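Uncharacterized protein (Bacteroides caccae, PDB 3NO2) is of unknown function but folds as a six-bladed beta-propeller of the Mal s 1 allergenic protein-like family. Local coordinates at residues T166-A171 / F214-F219. Sequence-based numbering, arbitrary orientation.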
loop_
_atom_site.group_PDB
_atom_site.type_symbol
_atom_site.label_atom_id
_atom_site.label_comp_id
_atom_site.label_asym_id
_atom_site.label_seq_id
_atom_site.Cartn_x
_atom_site.Cartn_y
_atom_site.Cartn_z
ATOM N N THR A 166 -8.208 5.456 -9.530
ATOM C CA THR A 166 -6.763 5.414 -9.542
ATOM C C THR A 166 -6.311 4.258 -8.653
ATOM O O THR A 166 -5.964 4.434 -7.467
ATOM C CB THR A 166 -6.161 6.769 -9.100
ATOM O OG1 THR A 166 -6.830 7.280 -7.929
ATOM C CG2 THR A 166 -6.308 7.792 -10.221
ATOM N N PRO A 167 -6.286 3.052 -9.239
ATOM C CA PRO A 167 -5.990 1.852 -8.435
ATOM C C PRO A 167 -4.621 1.945 -7.743
ATOM O O PRO A 167 -3.616 2.275 -8.373
ATOM C CB PRO A 167 -6.042 0.734 -9.440
ATOM C CG PRO A 167 -7.078 1.258 -10.469
ATOM C CD PRO A 167 -6.840 2.723 -10.560
ATOM N N PHE A 168 -4.613 1.654 -6.439
ATOM C CA PHE A 168 -3.491 1.914 -5.541
ATOM C C PHE A 168 -2.761 0.671 -5.037
ATOM O O PHE A 168 -1.543 0.730 -4.806
ATOM C CB PHE A 168 -4.013 2.765 -4.364
ATOM C CG PHE A 168 -2.975 3.062 -3.310
ATOM C CD1 PHE A 168 -2.164 4.180 -3.407
ATOM C CD2 PHE A 168 -2.782 2.231 -2.229
ATOM C CE1 PHE A 168 -1.178 4.460 -2.460
ATOM C CE2 PHE A 168 -1.797 2.507 -1.307
ATOM C CZ PHE A 168 -0.988 3.597 -1.442
ATOM N N SER A 169 -3.469 -0.440 -4.830
ATOM C CA SER A 169 -2.904 -1.604 -4.187
ATOM C C SER A 169 -3.828 -2.782 -4.368
ATOM O O SER A 169 -5.009 -2.588 -4.796
ATOM C CB SER A 169 -2.693 -1.312 -2.708
ATOM O OG SER A 169 -2.085 -2.429 -2.049
ATOM N N SER A 170 -3.353 -3.972 -4.047
ATOM C CA SER A 170 -4.195 -5.161 -3.958
ATOM C C SER A 170 -3.822 -5.907 -2.679
ATOM O O SER A 170 -2.698 -5.810 -2.200
ATOM C CB SER A 170 -3.998 -6.051 -5.182
ATOM O OG SER A 170 -2.729 -6.614 -5.271
ATOM N N ALA A 171 -4.763 -6.682 -2.187
ATOM C CA ALA A 171 -4.518 -7.537 -1.017
ATOM C C ALA A 171 -5.375 -8.792 -1.148
ATOM O O ALA A 171 -6.474 -8.766 -1.678
ATOM C CB ALA A 171 -4.877 -6.831 0.310
ATOM N N PHE A 214 -9.624 9.056 -0.737
ATOM C CA PHE A 214 -8.801 8.231 -1.630
ATOM C C PHE A 214 -8.603 6.919 -0.911
ATOM O O PHE A 214 -7.981 6.871 0.159
ATOM C CB PHE A 214 -7.464 8.948 -1.878
ATOM C CG PHE A 214 -6.493 8.209 -2.758
ATOM C CD1 PHE A 214 -5.776 7.142 -2.260
ATOM C CD2 PHE A 214 -6.308 8.599 -4.074
ATOM C CE1 PHE A 214 -4.895 6.461 -3.075
ATOM C CE2 PHE A 214 -5.411 7.942 -4.877
ATOM C CZ PHE A 214 -4.713 6.873 -4.416
ATOM N N VAL A 215 -9.108 5.846 -1.481
ATOM C CA VAL A 215 -9.021 4.508 -0.873
ATOM C C VAL A 215 -7.621 3.980 -1.201
ATOM O O VAL A 215 -7.324 3.609 -2.350
ATOM C CB VAL A 215 -10.126 3.562 -1.290
ATOM C CG1 VAL A 215 -9.914 2.166 -0.683
ATOM C CG2 VAL A 215 -11.478 4.143 -0.904
ATOM N N ALA A 216 -6.745 4.039 -0.197
ATOM C CA ALA A 216 -5.319 3.650 -0.277
ATOM C C ALA A 216 -5.210 2.197 0.241
ATOM O O ALA A 216 -6.070 1.349 -0.035
ATOM C CB ALA A 216 -4.421 4.674 0.398
ATOM N N GLN A 217 -4.190 1.850 1.011
ATOM C CA GLN A 217 -3.978 0.442 1.296
ATOM C C GLN A 217 -5.136 -0.163 2.081
ATOM O O GLN A 217 -5.659 0.435 3.051
ATOM C CB GLN A 217 -2.671 0.219 2.062
ATOM C CG GLN A 217 -2.237 -1.243 2.119
ATOM C CD GLN A 217 -0.855 -1.436 2.701
ATOM O OE1 GLN A 217 -0.130 -0.456 2.923
ATOM N NE2 GLN A 217 -0.445 -2.695 2.884
ATOM N N LEU A 218 -5.453 -1.394 1.701
ATOM C CA LEU A 218 -6.403 -2.272 2.379
ATOM C C LEU A 218 -5.624 -3.402 3.022
ATOM O O LEU A 218 -4.763 -4.006 2.354
ATOM C CB LEU A 218 -7.373 -2.836 1.342
ATOM C CG LEU A 218 -8.112 -1.810 0.463
ATOM C CD1 LEU A 218 -8.917 -2.584 -0.622
ATOM C CD2 LEU A 218 -9.014 -0.922 1.287
ATOM N N PHE A 219 -5.913 -3.723 4.288
ATOM C CA PHE A 219 -5.198 -4.741 4.997
ATOM C C PHE A 219 -6.200 -5.700 5.625
ATOM O O PHE A 219 -6.765 -5.438 6.684
ATOM C CB PHE A 219 -4.233 -4.166 6.052
ATOM C CG PHE A 219 -3.149 -5.125 6.428
ATOM C CD1 PHE A 219 -3.398 -6.155 7.289
ATOM C CD2 PHE A 219 -1.904 -4.969 5.888
ATOM C CE1 PHE A 219 -2.349 -7.062 7.600
ATOM C CE2 PHE A 219 -0.882 -5.884 6.187
ATOM C CZ PHE A 219 -1.148 -6.907 7.005
HETATM O O HOH W 1 -4.256 -3.087 -0.397
#
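Two adjacent blades of the six-bladed beta-propeller meet here through their innermost strands, 169-172 and 214-220. The segments 166-171 and 214-219, on these strands, run nearly parallel. No direct hydrogen bond joins the two segments. Phe168 reaches from one blade to the next. Its ring lies over Ala216, whose CB makes a CH-pi contact 3.9 Å from the ring centroid and 15° off the ring normal. With CG anti to the backbone N (chi1 177°), the ring is carried across to the neighbouring blade. It reaches the backbone there, with Phe168 CE2 3.4 Å from Gln217 N. The Phe214 ring stands at 90° to it, and Phe168 CD1 meets the edge of that ring at Phe214 CE1, 3.6 Å away. The rings of Phe214 and Trp231, on the next strand of the blade, meet edge-to-face. Thr166 OG1 also touches the Phe214 ring, 3.4 Å from Phe214 CE2, and is hydrogen-bonded to Asp184. A citrate, probably from the crystallisation liquor, lies beside Phe168. Further along, a water links the blades. The water oxygen lies 2.8 Å from Ser169 OG, to which it donates; Ser169 OG is also hydrogen-bonded to Gln129. The same water accepts a hydrogen bond from the backbone N-H of Leu218, its oxygen 2.9 Å from Leu218 N.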